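Local coordinates for beta-lactamase-related domain-containing protein (Bacteroides dorei DSM 17855, PDB 5TGF) that is probably a serine hydrolase related to beta-lactamases and can bind calcium, at residues A65-W79 against E227-A239. Sequence-based numbering, arbitrary orientation.
Sequences AAVIGAVVDRTDLSW and EILKPETVQTMQA
Ala65 and Ala66 meet the selenomethionine at Met237. Its methyl CE lies 4.1 Å from Ala65 CB and about as far from Ala66 CB. Met237 bends at its last torsion (chi3 69°), turning CE onto the helix. Ala66 CB also touches Leu229 CD1, and Phe213 of helix 207-218 packs on Ala66. At Gly69 the backbones come close, and Thr233 CG2 lies 3.8 Å from Gly69 CA. Ala70 CB packs on Leu229 CD2, which rests against the helix backbone. The axes of helices 65-74 and 231-238 pass 10.1 Å apart at 137°, nearer antiparallel. This is helix packing in the helical part of a beta-lactamase-type fold. Helix 60-74 carries the lysine of a probable SxxK motif near its start. Asp73 OD2 takes a nearly straight bond from Lys230 N (2.9 Å, 173°), from above the carboxylate plane. Thr233 OG1 donates to Asp73 OD1 at 2.5 Å. The carboxylate holds Lys230, the N-cap residue, and the first turn of helix 231-238. The extended Lys230 chain runs past the Asp73 side chain the other way and turns only at its last torsion, where NZ donates to Asp73 O (3.0 Å), in the carbonyl plane on a lone pair. Arg74 NH1 bonds to Ala70 O, and one water links Asp73 OD2 with Ile228 O. Val72, Thr75 and Leu77 belong to a calcium site, here without its ion. Trp79 takes Thr236 CG2 over the face of its five-membered ring, a CH-pi contact 4.0 Å from the centroid. Thr233 CG2 sits at the ring edge, and a water joins Trp79 NE1 to Thr233 OG1.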
loop_
_atom_site.group_PDB
_atom_site.type_symbol
_atom_site.label_atom_id
_atom_site.label_comp_id
_atom_site.label_asym_id
_atom_site.label_seq_id
_atom_site.Cartn_x
_atom_site.Cartn_y
_atom_site.Cartn_z
ATOM N N ALA A 65 6.758 -0.024 -1.123
ATOM C CA ALA A 65 7.455 1.230 -0.848
ATOM C C ALA A 65 8.499 1.054 0.283
ATOM O O ALA A 65 9.596 1.638 0.218
ATOM C CB ALA A 65 6.458 2.312 -0.472
ATOM N N ALA A 66 8.161 0.266 1.292
ATOM C CA ALA A 66 9.125 -0.045 2.377
ATOM C C ALA A 66 10.358 -0.846 1.890
ATOM O O ALA A 66 11.474 -0.589 2.355
ATOM C CB ALA A 66 8.441 -0.767 3.508
ATOM N N VAL A 67 10.181 -1.766 0.937
ATOM C CA VAL A 67 11.319 -2.501 0.387
ATOM C C VAL A 67 12.261 -1.508 -0.330
ATOM O O VAL A 67 13.479 -1.510 -0.119
ATOM C CB VAL A 67 10.868 -3.605 -0.583
ATOM C CG1 VAL A 67 12.062 -4.280 -1.243
ATOM C CG2 VAL A 67 10.023 -4.646 0.128
ATOM N N ILE A 68 11.682 -0.628 -1.144
ATOM C CA ILE A 68 12.444 0.387 -1.846
ATOM C C ILE A 68 13.113 1.372 -0.858
ATOM O O ILE A 68 14.285 1.720 -1.033
ATOM C CB ILE A 68 11.584 1.135 -2.891
ATOM C CG1 ILE A 68 11.042 0.150 -3.931
ATOM C CG2 ILE A 68 12.355 2.310 -3.516
ATOM C CD1 ILE A 68 10.004 0.757 -4.850
ATOM N N GLY A 69 12.398 1.768 0.186
ATOM C CA GLY A 69 13.005 2.566 1.241
ATOM C C GLY A 69 14.224 1.883 1.901
ATOM O O GLY A 69 15.203 2.553 2.266
ATOM N N ALA A 70 14.181 0.584 2.082
ATOM C CA ALA A 70 15.332 -0.133 2.668
ATOM C C ALA A 70 16.556 -0.139 1.712
ATOM O O ALA A 70 17.720 -0.089 2.146
ATOM C CB ALA A 70 14.937 -1.535 3.074
ATOM N N VAL A 71 16.285 -0.117 0.420
ATOM C CA VAL A 71 17.329 0.010 -0.580
ATOM C C VAL A 71 17.887 1.425 -0.596
ATOM O O VAL A 71 19.113 1.624 -0.641
ATOM C CB VAL A 71 16.801 -0.413 -1.982
ATOM C CG1 VAL A 71 17.823 -0.140 -3.065
ATOM C CG2 VAL A 71 16.405 -1.878 -1.957
ATOM N N VAL A 72 17.012 2.424 -0.526
ATOM C CA VAL A 72 17.447 3.807 -0.436
ATOM C C VAL A 72 18.360 4.015 0.784
ATOM O O VAL A 72 19.322 4.756 0.700
ATOM C CB VAL A 72 16.257 4.766 -0.395
ATOM C CG1 VAL A 72 16.647 6.157 0.115
ATOM C CG2 VAL A 72 15.602 4.824 -1.775
ATOM N N ASP A 73 18.031 3.374 1.886
ATOM C CA ASP A 73 18.836 3.460 3.098
ATOM C C ASP A 73 20.267 2.884 2.920
ATOM O O ASP A 73 21.181 3.316 3.610
ATOM C CB ASP A 73 18.123 2.757 4.264
ATOM C CG ASP A 73 16.926 3.556 4.809
ATOM O OD1 ASP A 73 16.719 4.720 4.401
ATOM O OD2 ASP A 73 16.163 3.005 5.634
ATOM N N ARG A 74 20.428 1.900 2.044
ATOM C CA ARG A 74 21.674 1.100 1.904
ATOM C C ARG A 74 22.546 1.432 0.669
ATOM O O ARG A 74 23.609 0.838 0.501
ATOM C CB ARG A 74 21.330 -0.386 1.807
ATOM C CG ARG A 74 20.935 -1.032 3.104
ATOM C CD ARG A 74 20.310 -2.390 2.830
ATOM N NE ARG A 74 20.039 -3.130 4.054
ATOM C CZ ARG A 74 19.076 -2.835 4.907
ATOM N NH1 ARG A 74 18.248 -1.818 4.683
ATOM N NH2 ARG A 74 18.922 -3.580 5.987
ATOM N N THR A 75 22.061 2.266 -0.235
ATOM C CA THR A 75 22.724 2.488 -1.532
ATOM C C THR A 75 22.686 3.975 -1.865
ATOM O O THR A 75 22.155 4.771 -1.112
ATOM C CB THR A 75 22.023 1.717 -2.663
ATOM O OG1 THR A 75 20.689 2.218 -2.814
ATOM C CG2 THR A 75 22.000 0.205 -2.404
ATOM N N ASP A 76 23.256 4.354 -3.004
ATOM C CA ASP A 76 23.153 5.714 -3.524
ATOM C C ASP A 76 21.778 6.021 -4.162
ATOM O O ASP A 76 21.529 7.143 -4.580
ATOM C CB ASP A 76 24.266 5.936 -4.562
ATOM C CG ASP A 76 24.356 7.383 -5.052
ATOM O OD1 ASP A 76 24.521 8.310 -4.235
ATOM O OD2 ASP A 76 24.287 7.592 -6.273
ATOM N N LEU A 77 20.883 5.041 -4.220
ATOM C CA LEU A 77 19.496 5.297 -4.681
ATOM C C LEU A 77 18.828 6.305 -3.770
ATOM O O LEU A 77 18.962 6.228 -2.541
ATOM C CB LEU A 77 18.689 3.993 -4.691
ATOM C CG LEU A 77 17.283 4.136 -5.282
ATOM C CD1 LEU A 77 17.335 4.467 -6.781
ATOM C CD2 LEU A 77 16.526 2.841 -5.048
ATOM N N SER A 78 18.169 7.293 -4.367
ATOM C CA SER A 78 17.543 8.366 -3.612
ATOM C C SER A 78 16.157 8.692 -4.181
ATOM O O SER A 78 15.909 8.512 -5.357
ATOM C CB SER A 78 18.434 9.609 -3.627
ATOM O OG SER A 78 17.670 10.811 -3.549
ATOM N N TRP A 79 15.286 9.229 -3.335
ATOM C CA TRP A 79 13.916 9.544 -3.730
ATOM C C TRP A 79 13.851 10.543 -4.872
ATOM O O TRP A 79 12.881 10.560 -5.639
ATOM C CB TRP A 79 13.156 10.115 -2.538
ATOM C CG TRP A 79 13.085 9.156 -1.373
ATOM C CD1 TRP A 79 13.634 9.336 -0.150
ATOM C CD2 TRP A 79 12.511 7.824 -1.370
ATOM N NE1 TRP A 79 13.365 8.235 0.650
ATOM C CE2 TRP A 79 12.706 7.287 -0.090
ATOM C CE3 TRP A 79 11.888 7.039 -2.337
ATOM C CZ2 TRP A 79 12.232 6.024 0.280
ATOM C CZ3 TRP A 79 11.409 5.769 -1.981
ATOM C CH2 TRP A 79 11.580 5.276 -0.669
ATOM N N GLU A 227 17.218 -1.507 13.288
ATOM C CA GLU A 227 16.705 -0.439 12.455
ATOM C C GLU A 227 16.337 -1.020 11.085
ATOM O O GLU A 227 17.196 -1.215 10.237
ATOM C CB GLU A 227 17.760 0.657 12.300
ATOM C CG GLU A 227 17.209 1.955 11.747
ATOM C CD GLU A 227 18.138 3.147 11.974
ATOM O OE1 GLU A 227 19.063 3.300 11.158
ATOM O OE2 GLU A 227 17.945 3.921 12.955
ATOM N N ILE A 228 15.062 -1.293 10.870
ATOM C CA ILE A 228 14.628 -1.926 9.608
ATOM C C ILE A 228 14.530 -0.862 8.513
ATOM O O ILE A 228 14.980 -1.059 7.385
ATOM C CB ILE A 228 13.287 -2.671 9.795
ATOM C CG1 ILE A 228 13.392 -3.670 10.947
ATOM C CG2 ILE A 228 12.860 -3.334 8.483
ATOM C CD1 ILE A 228 14.481 -4.694 10.751
ATOM N N LEU A 229 13.981 0.286 8.869
ATOM C CA LEU A 229 14.048 1.483 8.052
ATOM C C LEU A 229 14.572 2.628 8.911
ATOM O O LEU A 229 14.278 2.701 10.101
ATOM C CB LEU A 229 12.632 1.841 7.542
ATOM C CG LEU A 229 12.055 0.872 6.488
ATOM C CD1 LEU A 229 10.572 1.208 6.289
ATOM C CD2 LEU A 229 12.858 0.951 5.186
ATOM N N LYS A 230 15.274 3.559 8.291
ATOM C CA LYS A 230 15.662 4.777 8.993
ATOM C C LYS A 230 14.460 5.665 9.308
ATOM O O LYS A 230 13.503 5.730 8.523
ATOM C CB LYS A 230 16.655 5.546 8.157
ATOM C CG LYS A 230 17.966 4.832 7.994
ATOM C CD LYS A 230 19.031 5.839 7.636
ATOM C CE LYS A 230 20.319 5.139 7.236
ATOM N NZ LYS A 230 20.532 5.295 5.777
ATOM N N PRO A 231 14.477 6.340 10.465
ATOM C CA PRO A 231 13.351 7.191 10.836
ATOM C C PRO A 231 13.001 8.200 9.772
ATOM O O PRO A 231 11.802 8.412 9.497
ATOM C CB PRO A 231 13.844 7.908 12.105
ATOM C CG PRO A 231 14.895 7.023 12.664
ATOM C CD PRO A 231 15.559 6.385 11.478
ATOM N N GLU A 232 14.015 8.783 9.124
ATOM C CA GLU A 232 13.759 9.763 8.065
ATOM C C GLU A 232 13.044 9.170 6.852
ATOM O O GLU A 232 12.300 9.851 6.161
ATOM C CB GLU A 232 15.048 10.454 7.600
ATOM C CG GLU A 232 16.158 9.520 7.173
ATOM C CD GLU A 232 17.139 9.206 8.309
ATOM O OE1 GLU A 232 16.728 9.200 9.507
ATOM O OE2 GLU A 232 18.312 8.921 7.974
ATOM N N THR A 233 13.317 7.908 6.581
ATOM C CA THR A 233 12.716 7.202 5.446
ATOM C C THR A 233 11.224 6.982 5.694
ATOM O O THR A 233 10.411 7.291 4.829
ATOM C CB THR A 233 13.454 5.900 5.229
ATOM O OG1 THR A 233 14.828 6.209 4.934
ATOM C CG2 THR A 233 12.804 5.066 4.091
ATOM N N VAL A 234 10.884 6.533 6.897
ATOM C CA VAL A 234 9.475 6.399 7.275
ATOM C C VAL A 234 8.748 7.750 7.187
ATOM O O VAL A 234 7.601 7.820 6.683
ATOM C CB VAL A 234 9.291 5.752 8.664
ATOM C CG1 VAL A 234 7.813 5.587 8.960
ATOM C CG2 VAL A 234 9.996 4.400 8.738
ATOM N N GLN A 235 9.392 8.825 7.665
ATOM C CA GLN A 235 8.796 10.152 7.584
ATOM C C GLN A 235 8.544 10.597 6.136
ATOM O O GLN A 235 7.459 11.107 5.805
ATOM C CB GLN A 235 9.628 11.189 8.333
ATOM C CG GLN A 235 9.549 11.037 9.842
ATOM C CD GLN A 235 8.108 11.085 10.360
ATOM O OE1 GLN A 235 7.556 10.070 10.806
ATOM N NE2 GLN A 235 7.475 12.256 10.249
ATOM N N THR A 236 9.507 10.334 5.269
ATOM C CA THR A 236 9.386 10.677 3.842
ATOM C C THR A 236 8.259 9.852 3.181
ATOM O O THR A 236 7.506 10.392 2.378
ATOM C CB THR A 236 10.718 10.456 3.103
ATOM O OG1 THR A 236 11.686 11.408 3.607
ATOM C CG2 THR A 236 10.564 10.656 1.585
HETATM N N MSE A 237 8.117 8.582 3.562
HETATM C CA MSE A 237 7.037 7.752 3.032
HETATM C C MSE A 237 5.668 8.318 3.384
HETATM O O MSE A 237 4.679 8.066 2.676
HETATM C CB MSE A 237 7.168 6.312 3.563
HETATM C CG MSE A 237 8.333 5.488 2.973
HETATM SE SE MSE A 237 8.551 3.853 4.068
HETATM C CE MSE A 237 6.866 2.931 3.543
ATOM N N GLN A 238 5.583 8.959 4.541
ATOM C CA GLN A 238 4.331 9.531 5.080
ATOM C C GLN A 238 4.094 10.993 4.735
ATOM O O GLN A 238 3.031 11.537 5.073
ATOM C CB GLN A 238 4.298 9.313 6.602
ATOM C CG GLN A 238 4.309 7.849 6.977
ATOM C CD GLN A 238 4.293 7.586 8.475
ATOM O OE1 GLN A 238 4.155 8.512 9.287
ATOM N NE2 GLN A 238 4.326 6.312 8.847
ATOM N N ALA A 239 5.061 11.638 4.084
ATOM C CA ALA A 239 4.953 13.058 3.730
ATOM C C ALA A 239 4.092 13.246 2.484
ATOM O O ALA A 239 3.871 12.324 1.727
ATOM C CB ALA A 239 6.340 13.662 3.457
HETATM O O HOH W 1 16.989 0.289 6.109
HETATM O O HOH W 2 15.979 -3.626 6.353
HETATM O O HOH W 3 15.056 8.203 3.009
#